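Local structure of KLLA0E08119p (Kluyveromyces lactis, 3VA7) at residues Q240-G245 with I250-R255; I328-M331 with D336-E339; V338-R343 with P350-T355. The protein forms the urea carboxylase part of a larger enzyme and probably catalyses the biotin- and ATP-dependent carboxylation of urea to urea-1-carboxylate. All coordinates share one frame; numbering follows the deposited sequence.

In the fold
All three contacts lie in the biotin carboxylase part of the chain, on one side of its centre. Interactions 1 and 2 are buried; interaction 3 is only partly buried, with Arg343, Pro350 and Thr355 partly exposed. Helix 337-345 serves both 336-339 and 338-343: its N-terminal end is anchored by carboxylates in interaction 2, and further along it offers an aromatic ring to the loop in interaction 3. Interaction 1 is a strand pair, held by backbone bonds and one amide-guanidinium contact, and it touches both others: Arg255 reaches helix 326-333, while Met242 and Ile250 meet the aromatic pair of 338-343 with 350-355, a contact without hydrogen bonds across it.

Interaction 1: residues Q240-G245 with I250-R255; sequences QMMGDG and IAIGER
Gln240 sends CG anti to its own nitrogen (chi1 169°) and then bends at the next bond, which lifts its amide off the sheet, on the face that also carries Met242, to the guanidinium of Arg255, whose chain turns at chi3 (-70°) to meet it. OE1 is gripped by both terminal nitrogens, 2.9 Å from Arg255 NH1 and 3.1 Å from Arg255 NH2. The oxygen lies in the plane of the guanidinium, at its edge; NH1 arrives on a lone pair of the amide oxygen, whereas NH2 stands above the carbonyl plane. The two flat groups are turned 61° apart. NH1 also bonds Thr329 OG1 and NE pairs with Glu238, so the charged group is fixed from several directions. The other end of the amide, NE2, makes a longer bond to Met241 O at 3.3 Å.

Backbone bonds carry the antiparallel pairing. Met242 and Ile250 form a hydrogen-bonded pair, Met242 N to Ile250 O at 2.9 Å and Ile250 N to Met242 O at 2.7 Å. Beyond the non-hydrogen-bonded pair Met241-Ala251, the regularity breaks: Gln240 gives its N-H to Gly253 O but takes the N-H of Ile252 on its own O, 2.7 Å away. Two residues thus face one, a beta bulge at Ile252 and Gly253. On the Met242 side of the sheet, Met242 CB rests on Ile250 CG2 at 3.7 Å, with Ile252 CD1 a little farther off.

The pair forms a beta hairpin in the ATP-binding domain of the biotin carboxylase part. Strand 299-307 flanks strand 235-244 on its other edge, strand 264-270 flanks strand 249-261, and helix 337-345 covers the Gln240 and Met242 face through Leu337, Trp340 and Ile344.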
loop_
_atom_site.group_PDB
_atom_site.type_symbol
_atom_site.label_atom_id
_atom_site.label_comp_id
_atom_site.label_asym_id
_atom_site.label_seq_id
_atom_site.Cartn_x
_atom_site.Cartn_y
_atom_site.Cartn_z
ATOM N N GLN A 240 1.084 39.032 20.561
ATOM C CA GLN A 240 2.061 39.005 19.485
ATOM C C GLN A 240 2.575 40.410 19.311
ATOM O O GLN A 240 1.792 41.341 19.040
ATOM C CB GLN A 240 1.406 38.555 18.182
ATOM C CG GLN A 240 2.262 38.756 16.973
ATOM C CD GLN A 240 3.380 37.741 16.897
ATOM O OE1 GLN A 240 3.141 36.531 16.802
ATOM N NE2 GLN A 240 4.603 38.218 16.981
ATOM N N MET A 241 3.886 40.575 19.436
ATOM C CA MET A 241 4.455 41.891 19.352
ATOM C C MET A 241 5.524 41.960 18.275
ATOM O O MET A 241 6.169 40.960 17.937
ATOM C CB MET A 241 4.917 42.327 20.754
ATOM C CG MET A 241 6.118 43.234 20.842
ATOM S SD MET A 241 7.523 42.313 21.487
ATOM C CE MET A 241 8.688 42.891 20.257
ATOM N N MET A 242 5.692 43.142 17.713
ATOM C CA MET A 242 6.759 43.403 16.768
ATOM C C MET A 242 7.660 44.544 17.315
ATOM O O MET A 242 7.166 45.545 17.868
ATOM C CB MET A 242 6.110 43.763 15.438
ATOM C CG MET A 242 6.778 43.231 14.135
ATOM S SD MET A 242 7.143 41.465 13.823
ATOM C CE MET A 242 5.712 40.696 14.540
ATOM N N GLY A 243 8.978 44.365 17.219
ATOM C CA GLY A 243 9.931 45.394 17.636
ATOM C C GLY A 243 10.879 45.754 16.507
ATOM O O GLY A 243 11.225 44.899 15.685
ATOM N N ASP A 244 11.322 47.004 16.439
ATOM C CA ASP A 244 12.132 47.378 15.285
ATOM C C ASP A 244 13.619 47.341 15.584
ATOM O O ASP A 244 14.473 47.624 14.708
ATOM C CB ASP A 244 11.719 48.724 14.769
ATOM C CG ASP A 244 12.178 49.847 15.664
ATOM O OD1 ASP A 244 12.757 49.595 16.738
ATOM O OD2 ASP A 244 11.948 50.992 15.284
ATOM N N GLY A 245 13.946 46.976 16.811
ATOM C CA GLY A 245 15.337 46.829 17.180
ATOM C C GLY A 245 15.951 48.154 17.594
ATOM O O GLY A 245 17.171 48.244 17.785
ATOM N N ILE A 250 5.308 47.246 18.865
ATOM C CA ILE A 250 3.866 47.355 18.545
ATOM C C ILE A 250 3.119 46.057 18.860
ATOM O O ILE A 250 3.665 44.957 18.647
ATOM C CB ILE A 250 3.666 47.833 17.103
ATOM C CG1 ILE A 250 2.202 47.838 16.713
ATOM C CG2 ILE A 250 4.462 46.955 16.125
ATOM C CD1 ILE A 250 1.952 48.769 15.530
ATOM N N ALA A 251 1.925 46.156 19.463
ATOM C CA ALA A 251 1.191 44.937 19.841
ATOM C C ALA A 251 0.218 44.658 18.709
ATOM O O ALA A 251 -0.585 45.536 18.292
ATOM C CB ALA A 251 0.506 45.072 21.149
ATOM N N ILE A 252 0.326 43.460 18.153
ATOM C CA ILE A 252 -0.369 43.176 16.914
ATOM C C ILE A 252 -1.726 42.545 17.229
ATOM O O ILE A 252 -2.681 42.777 16.489
ATOM C CB ILE A 252 0.559 42.373 15.944
ATOM C CG1 ILE A 252 1.761 43.277 15.589
ATOM C CG2 ILE A 252 -0.177 41.876 14.717
ATOM C CD1 ILE A 252 2.326 43.160 14.166
ATOM N N GLY A 253 -1.824 41.857 18.374
ATOM C CA GLY A 253 -3.056 41.248 18.835
ATOM C C GLY A 253 -2.779 40.198 19.905
ATOM O O GLY A 253 -1.611 39.947 20.281
ATOM N N GLU A 254 -3.842 39.581 20.420
ATOM C CA GLU A 254 -3.686 38.544 21.430
ATOM C C GLU A 254 -4.328 37.249 20.980
ATOM O O GLU A 254 -5.287 37.233 20.184
ATOM C CB GLU A 254 -4.283 38.966 22.788
ATOM C CG GLU A 254 -5.763 38.668 22.956
ATOM C CD GLU A 254 -6.639 39.563 22.096
ATOM O OE1 GLU A 254 -6.110 40.463 21.378
ATOM O OE2 GLU A 254 -7.875 39.378 22.152
ATOM N N ARG A 255 -3.797 36.164 21.512
ATOM C CA ARG A 255 -4.259 34.859 21.144
ATOM C C ARG A 255 -4.455 34.159 22.450
ATOM O O ARG A 255 -3.696 34.371 23.393
ATOM C CB ARG A 255 -3.213 34.113 20.304
ATOM C CG ARG A 255 -2.850 34.834 19.034
ATOM C CD ARG A 255 -1.814 34.099 18.190
ATOM N NE ARG A 255 -0.473 34.069 18.762
ATOM C CZ ARG A 255 0.584 34.702 18.253
ATOM N NH1 ARG A 255 0.487 35.433 17.129
ATOM N NH2 ARG A 255 1.765 34.593 18.863
#

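Interaction 2: residues I328-M331 with D336-E339; sequences ITEM and DLVE
Glu330 stretches its side chain from helix 326-333 to the start of helix 337-345, where OE2 takes the N-H of Leu337 at 2.8 Å. The donor comes from above the carboxylate plane, not within it. The closer part of the contact rests on this bond and on the packing of Glu330 CG against Leu337 CG at 3.8 Å, the two side chains crossing at a slant. Leu337 holds CG beside its own backbone N (chi1 -64°), which turns the branch toward the glutamate methylenes. Alongside, packing thins out, Thr329 CG2 reaching Leu337 CD1 only at 4.4 Å.

The looser, partly exposed side belongs to Asp336. Its CB points away from 328-331, and its carboxylate serves its own helix as N-cap, OD2 accepting from Glu339 N at 3.1 Å. That leaves Asp336 OD2 3.9 Å from Glu330 OE2, two like charges that Arg45 bridges by a salt bridge to each. Arg394 pairs with Glu330 OE1, and Arg52 with Asp336 OD1. With an alanine at Glu330, the Leu337 N-H would probably be left without its acceptor, Arg45 and Arg394 would each lose a carboxylate, and a gap would open beside Leu337.

Two acidic side chains therefore meet amide N-H groups of the first turn of helix 337-345. Their negative charge would be expected to suit the positive end of the helix dipole, while the arginines probably keep both carboxylates ionised despite their closeness.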
loop_
_atom_site.group_PDB
_atom_site.type_symbol
_atom_site.label_atom_id
_atom_site.label_comp_id
_atom_site.label_asym_id
_atom_site.label_seq_id
_atom_site.Cartn_x
_atom_site.Cartn_y
_atom_site.Cartn_z
ATOM N N ILE A 328 -3.066 32.634 13.004
ATOM C CA ILE A 328 -4.415 33.161 13.295
ATOM C C ILE A 328 -4.430 34.696 13.340
ATOM O O ILE A 328 -5.365 35.369 12.814
ATOM C CB ILE A 328 -5.083 32.529 14.524
ATOM C CG1 ILE A 328 -4.274 32.757 15.792
ATOM C CG2 ILE A 328 -5.293 31.042 14.297
ATOM C CD1 ILE A 328 -4.995 32.335 17.013
ATOM N N THR A 329 -3.359 35.242 13.931
ATOM C CA THR A 329 -3.082 36.675 13.934
ATOM C C THR A 329 -3.069 37.232 12.499
ATOM O O THR A 329 -3.656 38.314 12.207
ATOM C CB THR A 329 -1.733 36.945 14.683
ATOM O OG1 THR A 329 -1.839 36.463 16.035
ATOM C CG2 THR A 329 -1.404 38.395 14.730
ATOM N N GLU A 330 -2.421 36.499 11.597
ATOM C CA GLU A 330 -2.361 36.931 10.172
ATOM C C GLU A 330 -3.766 36.953 9.502
ATOM O O GLU A 330 -4.016 37.721 8.582
ATOM C CB GLU A 330 -1.376 36.075 9.354
ATOM C CG GLU A 330 0.080 36.234 9.770
ATOM C CD GLU A 330 1.079 35.466 8.891
ATOM O OE1 GLU A 330 0.638 34.585 8.095
ATOM O OE2 GLU A 330 2.315 35.752 8.977
ATOM N N MET A 331 -4.680 36.127 9.996
ATOM C CA MET A 331 -5.946 36.031 9.334
ATOM C C MET A 331 -6.668 37.288 9.748
ATOM O O MET A 331 -7.255 37.979 8.891
ATOM C CB MET A 331 -6.752 34.778 9.755
ATOM C CG MET A 331 -6.236 33.455 9.234
ATOM S SD MET A 331 -6.725 33.135 7.518
ATOM C CE MET A 331 -5.172 33.734 6.813
ATOM N N ASP A 336 1.380 39.858 6.812
ATOM C CA ASP A 336 2.247 38.739 6.678
ATOM C C ASP A 336 3.414 39.031 7.656
ATOM O O ASP A 336 4.309 39.846 7.362
ATOM C CB ASP A 336 2.681 38.607 5.220
ATOM C CG ASP A 336 3.717 37.507 4.994
ATOM O OD1 ASP A 336 3.900 37.145 3.801
ATOM O OD2 ASP A 336 4.374 37.018 5.973
ATOM N N LEU A 337 3.392 38.342 8.803
ATOM C CA LEU A 337 4.405 38.506 9.858
ATOM C C LEU A 337 5.857 38.179 9.440
ATOM O O LEU A 337 6.762 38.938 9.740
ATOM C CB LEU A 337 3.997 37.702 11.082
ATOM C CG LEU A 337 2.701 38.199 11.737
ATOM C CD1 LEU A 337 2.526 37.331 12.970
ATOM C CD2 LEU A 337 2.696 39.775 12.109
ATOM N N VAL A 338 6.083 37.079 8.731
ATOM C CA VAL A 338 7.390 36.821 8.088
ATOM C C VAL A 338 7.844 37.997 7.232
ATOM O O VAL A 338 9.004 38.345 7.250
ATOM C CB VAL A 338 7.435 35.460 7.308
ATOM C CG1 VAL A 338 8.679 35.328 6.366
ATOM C CG2 VAL A 338 7.350 34.277 8.274
ATOM N N GLU A 339 6.948 38.614 6.472
ATOM C CA GLU A 339 7.363 39.737 5.597
ATOM C C GLU A 339 7.916 40.861 6.486
ATOM O O GLU A 339 9.030 41.343 6.262
ATOM C CB GLU A 339 6.192 40.291 4.782
ATOM C CG GLU A 339 6.598 41.505 3.913
ATOM C CD GLU A 339 5.458 42.104 3.095
ATOM O OE1 GLU A 339 5.663 43.184 2.488
ATOM O OE2 GLU A 339 4.362 41.524 3.080
#

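Interaction 3: residues V338-R343 with P350-T355; sequences VEWMLR and PDFDNT
Trp340 lays one face of its indole under Pro350. Pro350 CG stands 3.6 Å from the centroid of the six-membered ring and only 5° off the ring normal, a well-centred CH-pi contact. Pro350 CB continues the touch over the outer rim, 3.9 Å from Trp340 CH2. Thr355 meets the same ring differently: Thr355 CG2 arrives in plane at the edge, 3.6 Å from Trp340 CH2. The phenyl ring of Phe352 is nearly parallel to the indole, the planes 26° apart, but slid so far along that the rings barely overlap; their centroids are 6.0 Å apart, and Phe352 CE1 approaches Trp340 CZ3 at 3.9 Å.

The proline is also approached by Arg343, one helical turn beyond Trp340. Arg343 bends at chi3 (39°), which brings a face of its guanidinium against Pro350 CD, 3.9 Å above the plane and offset to the rim. This is van der Waals contact, with no hydrogen bond to the proline; Arg343 NH2 makes a salt bridge to Asp348.

The loop keeps its own shape. Asp351 O accepts from Asn354 N at 3.1 Å and from Thr355 OG1 at 2.6 Å, the two donors reaching it from opposite faces of the carbonyl plane. The backbone bond belongs to a short 3-10 turn; the hydroxyl bond holds Thr355 with CG2 facing the indole.

Beneath the aromatic pair runs strand 235-244, where Met242 lies against Trp340 and Asp244 against Phe352; Ile344 touches both Pro350 and Phe352. This is structural packing: the CH-pi contact, with the methyl at the ring edge and the offset phenyl beside it, ties helix 337-345 to the loop leading into strand 362-372 of the biotin carboxylase part.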
loop_
_atom_site.group_PDB
_atom_site.type_symbol
_atom_site.label_atom_id
_atom_site.label_comp_id
_atom_site.label_asym_id
_atom_site.label_seq_id
_atom_site.Cartn_x
_atom_site.Cartn_y
_atom_site.Cartn_z
ATOM N N VAL A 338 6.083 37.079 8.731
ATOM C CA VAL A 338 7.390 36.821 8.088
ATOM C C VAL A 338 7.844 37.997 7.232
ATOM O O VAL A 338 9.004 38.345 7.250
ATOM C CB VAL A 338 7.435 35.460 7.308
ATOM C CG1 VAL A 338 8.679 35.328 6.366
ATOM C CG2 VAL A 338 7.350 34.277 8.274
ATOM N N GLU A 339 6.948 38.614 6.472
ATOM C CA GLU A 339 7.363 39.737 5.597
ATOM C C GLU A 339 7.916 40.861 6.486
ATOM O O GLU A 339 9.030 41.343 6.262
ATOM C CB GLU A 339 6.192 40.291 4.782
ATOM C CG GLU A 339 6.598 41.505 3.913
ATOM C CD GLU A 339 5.458 42.104 3.095
ATOM O OE1 GLU A 339 5.663 43.184 2.488
ATOM O OE2 GLU A 339 4.362 41.524 3.080
ATOM N N TRP A 340 7.113 41.253 7.487
ATOM C CA TRP A 340 7.511 42.193 8.507
ATOM C C TRP A 340 8.860 41.852 9.127
ATOM O O TRP A 340 9.752 42.670 9.127
ATOM C CB TRP A 340 6.442 42.272 9.561
ATOM C CG TRP A 340 5.396 43.247 9.246
ATOM C CD1 TRP A 340 4.622 43.318 8.092
ATOM C CD2 TRP A 340 4.987 44.348 10.069
ATOM N NE1 TRP A 340 3.766 44.413 8.154
ATOM C CE2 TRP A 340 3.953 45.047 9.360
ATOM C CE3 TRP A 340 5.390 44.822 11.337
ATOM C CZ2 TRP A 340 3.321 46.181 9.895
ATOM C CZ3 TRP A 340 4.758 45.917 11.877
ATOM C CH2 TRP A 340 3.743 46.600 11.158
ATOM N N MET A 341 9.023 40.650 9.633
ATOM C CA MET A 341 10.294 40.251 10.183
ATOM C C MET A 341 11.410 40.557 9.174
ATOM O O MET A 341 12.429 41.176 9.514
ATOM C CB MET A 341 10.298 38.759 10.504
ATOM C CG MET A 341 9.372 38.319 11.678
ATOM S SD MET A 341 9.432 36.535 11.975
ATOM C CE MET A 341 11.146 36.183 12.282
ATOM N N LEU A 342 11.231 40.153 7.930
ATOM C CA LEU A 342 12.306 40.324 6.984
ATOM C C LEU A 342 12.649 41.819 6.832
ATOM O O LEU A 342 13.829 42.196 6.824
ATOM C CB LEU A 342 11.951 39.680 5.636
ATOM C CG LEU A 342 11.955 38.148 5.650
ATOM C CD1 LEU A 342 11.201 37.537 4.426
ATOM C CD2 LEU A 342 13.351 37.591 5.739
ATOM N N ARG A 343 11.618 42.651 6.730
ATOM C CA ARG A 343 11.803 44.028 6.420
ATOM C C ARG A 343 12.460 44.694 7.610
ATOM O O ARG A 343 13.371 45.525 7.423
ATOM C CB ARG A 343 10.484 44.712 6.101
ATOM C CG ARG A 343 9.828 44.347 4.746
ATOM C CD ARG A 343 8.706 45.358 4.423
ATOM N NE ARG A 343 9.137 46.706 4.842
ATOM C CZ ARG A 343 8.406 47.835 4.814
ATOM N NH1 ARG A 343 7.136 47.847 4.364
ATOM N NH2 ARG A 343 8.960 48.972 5.262
ATOM N N PRO A 350 8.599 48.909 8.698
ATOM C CA PRO A 350 7.346 49.703 8.591
ATOM C C PRO A 350 7.409 50.842 9.582
ATOM O O PRO A 350 7.916 50.671 10.675
ATOM C CB PRO A 350 6.265 48.734 9.089
ATOM C CG PRO A 350 6.842 47.366 8.838
ATOM C CD PRO A 350 8.349 47.485 8.986
ATOM N N ASP A 351 6.886 51.994 9.233
ATOM C CA ASP A 351 6.891 53.088 10.207
ATOM C C ASP A 351 5.826 52.884 11.340
ATOM O O ASP A 351 4.642 53.133 11.140
ATOM C CB ASP A 351 6.820 54.390 9.397
ATOM C CG ASP A 351 6.033 55.470 10.042
ATOM O OD1 ASP A 351 6.104 55.596 11.291
ATOM O OD2 ASP A 351 5.378 56.212 9.246
ATOM N N PHE A 352 6.276 52.429 12.517
ATOM C CA PHE A 352 5.373 51.932 13.605
ATOM C C PHE A 352 4.326 52.931 14.135
ATOM O O PHE A 352 3.198 52.544 14.425
ATOM C CB PHE A 352 6.168 51.446 14.829
ATOM C CG PHE A 352 6.750 50.076 14.714
ATOM C CD1 PHE A 352 6.939 49.460 13.494
ATOM C CD2 PHE A 352 7.165 49.417 15.845
ATOM C CE1 PHE A 352 7.509 48.222 13.403
ATOM C CE2 PHE A 352 7.731 48.156 15.758
ATOM C CZ PHE A 352 7.902 47.561 14.530
ATOM N N ASP A 353 4.705 54.201 14.294
ATOM C CA ASP A 353 3.810 55.191 14.904
ATOM C C ASP A 353 2.634 55.511 13.984
ATOM O O ASP A 353 1.605 56.080 14.407
ATOM C CB ASP A 353 4.567 56.462 15.250
ATOM C CG ASP A 353 5.883 56.193 15.969
ATOM O OD1 ASP A 353 5.888 55.491 17.024
ATOM O OD2 ASP A 353 6.917 56.708 15.464
ATOM N N ASN A 354 2.788 55.108 12.726
ATOM C CA ASN A 354 1.807 55.387 11.697
ATOM C C ASN A 354 1.156 54.130 11.136
ATOM O O ASN A 354 0.530 54.155 10.079
ATOM C CB ASN A 354 2.436 56.282 10.608
ATOM C CG ASN A 354 2.752 57.700 11.141
ATOM O OD1 ASN A 354 3.797 58.282 10.829
ATOM N ND2 ASN A 354 1.848 58.240 11.970
ATOM N N THR A 355 1.294 53.031 11.871
ATOM C CA THR A 355 0.763 51.766 11.429
ATOM C C THR A 355 -0.537 51.525 12.205
ATOM O O THR A 355 -0.535 51.450 13.426
ATOM C CB THR A 355 1.822 50.645 11.595
ATOM O OG1 THR A 355 3.058 51.086 11.025
ATOM C CG2 THR A 355 1.420 49.346 10.862
#